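Long-range contact in type-iv like pilin ttha1219 (Thermus thermophilus, PDB 5G24), which is probably a pilin-like subunit of the type IV pilus family, associated with the outer membrane and of no firmly established individual role: residues L176-L181 and W227-P232. Sequence-based numbering, arbitrary orientation.
Sequences LALYLL and WIVQTP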
ATOM      1  N   LEU A 176      -3.858  11.829 -12.257  1.00 30.98           N
ATOM      2  CA  LEU A 176      -3.201  12.625 -11.286  1.00 31.07           C
ATOM      3  C   LEU A 176      -1.695  12.336 -11.233  1.00 29.43           C
ATOM      4  O   LEU A 176      -1.271  11.203 -11.487  1.00 30.16           O
ATOM      5  CB  LEU A 176      -3.732  12.428  -9.884  1.00 31.92           C
ATOM      6  CG  LEU A 176      -5.216  12.655  -9.721  1.00 35.08           C
ATOM      7  CD1 LEU A 176      -5.552  12.402  -8.238  1.00 35.89           C
ATOM      8  CD2 LEU A 176      -5.665  14.041 -10.163  1.00 36.29           C
ATOM      9  N   ALA A 177      -0.927  13.373 -10.923  1.00 26.32           N
ATOM     10  CA  ALA A 177       0.510  13.251 -10.628  1.00 25.52           C
ATOM     11  C   ALA A 177       0.705  13.548  -9.149  1.00 25.26           C
ATOM     12  O   ALA A 177       0.150  14.557  -8.649  1.00 25.82           O
ATOM     13  CB  ALA A 177       1.336  14.215 -11.469  1.00 24.39           C
ATOM     14  N   LEU A 178       1.433  12.688  -8.449  1.00 24.47           N
ATOM     15  CA  LEU A 178       1.686  12.924  -7.040  1.00 24.76           C
ATOM     16  C   LEU A 178       3.151  12.977  -6.744  1.00 24.29           C
ATOM     17  O   LEU A 178       3.942  12.295  -7.364  1.00 25.49           O
ATOM     18  CB  LEU A 178       1.020  11.847  -6.209  1.00 26.51           C
ATOM     19  CG  LEU A 178      -0.510  11.900  -6.432  1.00 28.30           C
ATOM     20  CD1 LEU A 178      -0.931  10.665  -7.217  1.00 31.05           C
ATOM     21  CD2 LEU A 178      -1.238  11.848  -5.168  1.00 31.05           C
ATOM     22  N   TYR A 179       3.558  13.889  -5.880  1.00 24.07           N
ATOM     23  CA  TYR A 179       4.948  14.014  -5.445  1.00 21.36           C
ATOM     24  C   TYR A 179       5.040  14.009  -3.930  1.00 20.87           C
ATOM     25  O   TYR A 179       4.249  14.697  -3.234  1.00 20.01           O
ATOM     26  CB  TYR A 179       5.548  15.276  -5.985  1.00 22.34           C
ATOM     27  CG  TYR A 179       6.904  15.638  -5.444  1.00 20.84           C
ATOM     28  CD1 TYR A 179       8.003  15.078  -5.942  1.00 20.36           C
ATOM     29  CD2 TYR A 179       7.034  16.468  -4.374  1.00 22.01           C
ATOM     30  CE1 TYR A 179       9.258  15.345  -5.472  1.00 19.81           C
ATOM     31  CE2 TYR A 179       8.310  16.789  -3.836  1.00 22.24           C
ATOM     32  CZ  TYR A 179       9.424  16.228  -4.427  1.00 21.83           C
ATOM     33  OH  TYR A 179      10.654  16.500  -3.928  1.00 21.36           O
ATOM     34  N   LEU A 180       5.980  13.234  -3.441  1.00 20.09           N
ATOM     35  CA  LEU A 180       6.357  13.164  -2.026  1.00 21.92           C
ATOM     36  C   LEU A 180       7.876  13.391  -1.798  1.00 21.31           C
ATOM     37  O   LEU A 180       8.711  12.856  -2.578  1.00 23.62           O
ATOM     38  CB  LEU A 180       6.021  11.791  -1.405  1.00 23.42           C
ATOM     39  CG  LEU A 180       4.585  11.613  -1.033  1.00 26.18           C
ATOM     40  CD1 LEU A 180       4.358  10.175  -0.561  1.00 27.29           C
ATOM     41  CD2 LEU A 180       4.182  12.640   0.032  1.00 27.04           C
ATOM     42  N   LEU A 181       8.200  14.114  -0.736  1.00 19.44           N
ATOM     43  CA  LEU A 181       9.604  14.306  -0.276  1.00 19.11           C
ATOM     44  C   LEU A 181       9.636  13.933   1.164  1.00 18.92           C
ATOM     45  O   LEU A 181       8.810  14.364   1.940  1.00 19.63           O
ATOM     46  CB  LEU A 181      10.026  15.752  -0.441  1.00 18.52           C
ATOM     47  CG  LEU A 181      11.405  16.124   0.096  1.00 19.62           C
ATOM     48  CD1 LEU A 181      12.569  15.519  -0.693  1.00 19.01           C
ATOM     49  CD2 LEU A 181      11.499  17.637   0.190  1.00 19.66           C
ATOM     50  N   TRP A 227       4.857  10.018  -8.948  1.00 24.78           N
ATOM     51  CA  TRP A 227       4.149   8.918  -9.649  1.00 26.46           C
ATOM     52  C   TRP A 227       2.783   9.366 -10.139  1.00 26.85           C
ATOM     53  O   TRP A 227       2.232  10.385  -9.717  1.00 25.38           O
ATOM     54  CB  TRP A 227       4.084   7.681  -8.745  1.00 25.96           C
ATOM     55  CG  TRP A 227       3.040   7.785  -7.574  1.00 26.60           C
ATOM     56  CD1 TRP A 227       1.853   7.077  -7.457  1.00 27.25           C
ATOM     57  CD2 TRP A 227       3.150   8.568  -6.364  1.00 26.10           C
ATOM     58  NE1 TRP A 227       1.201   7.444  -6.296  1.00 27.08           N
ATOM     59  CE2 TRP A 227       1.988   8.295  -5.582  1.00 26.02           C
ATOM     60  CE3 TRP A 227       4.135   9.416  -5.842  1.00 24.85           C
ATOM     61  CZ2 TRP A 227       1.747   8.924  -4.378  1.00 27.74           C
ATOM     62  CZ3 TRP A 227       3.918  10.019  -4.622  1.00 25.37           C
ATOM     63  CH2 TRP A 227       2.716   9.761  -3.873  1.00 26.07           C
ATOM     64  N   ILE A 228       2.289   8.605 -11.107  1.00 30.36           N
ATOM     65  CA  ILE A 228       1.066   8.995 -11.842  1.00 31.86           C
ATOM     66  C   ILE A 228      -0.011   7.973 -11.586  1.00 31.45           C
ATOM     67  O   ILE A 228       0.261   6.871 -11.636  1.00 30.94           O
ATOM     68  CB  ILE A 228       1.288   9.076 -13.365  1.00 34.36           C
ATOM     69  CG1 ILE A 228       2.499   9.980 -13.744  1.00 33.95           C
ATOM     70  CG2 ILE A 228       0.041   9.521 -14.119  1.00 35.13           C
ATOM     71  CD1 ILE A 228       2.480  11.393 -13.254  1.00 33.74           C
ATOM     72  N   VAL A 229      -1.237   8.404 -11.326  1.00 34.54           N
ATOM     73  CA  VAL A 229      -2.372   7.543 -11.166  1.00 35.48           C
ATOM     74  C   VAL A 229      -3.394   7.929 -12.187  1.00 38.21           C
ATOM     75  O   VAL A 229      -3.903   9.059 -12.216  1.00 38.00           O
ATOM     76  CB  VAL A 229      -2.905   7.525  -9.731  1.00 36.61           C
ATOM     77  CG1 VAL A 229      -3.134   8.868  -9.172  1.00 38.26           C
ATOM     78  CG2 VAL A 229      -4.232   6.730  -9.629  1.00 39.26           C
ATOM     79  N   GLN A 230      -3.745   6.954 -13.011  1.00 40.82           N
ATOM     80  CA  GLN A 230      -4.839   7.087 -13.946  1.00 44.76           C
ATOM     81  C   GLN A 230      -6.137   7.240 -13.163  1.00 41.80           C
ATOM     82  O   GLN A 230      -6.315   6.593 -12.131  1.00 41.17           O
ATOM     83  CB  GLN A 230      -4.910   5.880 -14.927  1.00 49.72           C
ATOM     84  CG  GLN A 230      -3.804   5.838 -15.973  1.00 57.18           C
ATOM     85  CD  GLN A 230      -3.823   7.012 -16.984  1.00 66.35           C
ATOM     86  OE1 GLN A 230      -4.812   7.742 -17.104  1.00 75.00           O
ATOM     87  NE2 GLN A 230      -2.727   7.163 -17.748  1.00 71.42           N
ATOM     88  N   THR A 231      -7.012   8.122 -13.660  1.00 38.88           N
ATOM     89  CA  THR A 231      -8.313   8.378 -13.054  1.00 38.87           C
ATOM     90  C   THR A 231      -9.514   8.090 -14.067  1.00 39.90           C
ATOM     91  O   THR A 231     -10.309   8.951 -14.310  1.00 41.73           O
ATOM     92  CB  THR A 231      -8.391   9.787 -12.470  1.00 37.80           C
ATOM     93  OG1 THR A 231      -8.186  10.782 -13.491  1.00 37.69           O
ATOM     94  CG2 THR A 231      -7.375   9.971 -11.425  1.00 36.07           C
ATOM     95  N   PRO A 232      -9.618   6.873 -14.620  1.00 40.13           N
ATOM     96  CA  PRO A 232     -10.715   6.572 -15.621  1.00 43.11           C
ATOM     97  C   PRO A 232     -12.119   6.965 -15.204  1.00 43.56           C
ATOM     98  O   PRO A 232     -12.873   7.397 -16.037  1.00 45.18           O
ATOM     99  CB  PRO A 232     -10.659   5.039 -15.819  1.00 43.81           C
ATOM    100  CG  PRO A 232      -9.927   4.519 -14.639  1.00 42.29           C
ATOM    101  CD  PRO A 232      -8.981   5.638 -14.148  1.00 39.97           C
TER
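Leu178 and Trp227 form a hydrogen-bonded antiparallel pair, and their side chains project to the same face of the sheet. Leu178 CB sits over the indole in a CH-pi contact, 3.5 Å from the centroid of the Trp227 six-membered ring and 10° off its normal. The ring is swung over the neighbouring strand by a first torsion that sets CG between the backbone N and the carbonyl carbon (chi1 75°); its far end thereby also reaches Leu180, whose CD1 lies 3.7 Å from Trp227 CH2. Beyond the indole, Leu178 CD1 packs tightly on Val229 CG1 at 3.5 Å, and Val229 CG1 in turn meets Leu176 CB. Thr231 CG2 extends this apolar row to Leu176 CG (3.8 Å), while Thr231 OG1 bonds to Val173 O. On the other face, Ile228 CD1 touches Ala177 CB at 3.5 Å.

Two reciprocal pairs of backbone bonds fix this register. The straightest joins Leu178 N to Trp227 O (2.7 Å, 172° at the hydrogen); Leu176 and Val229 bond likewise in both directions.

Strand 221-230 is an edge strand of a four-stranded antiparallel sheet within this chain and pairs with 173-184, whose other neighbour is 141-151. The leucine-tryptophan face packs against helix 35-61, Trp227 meeting Ala53 and Leu178 meeting Leu60, as in the helix-on-sheet core of type IV pilins.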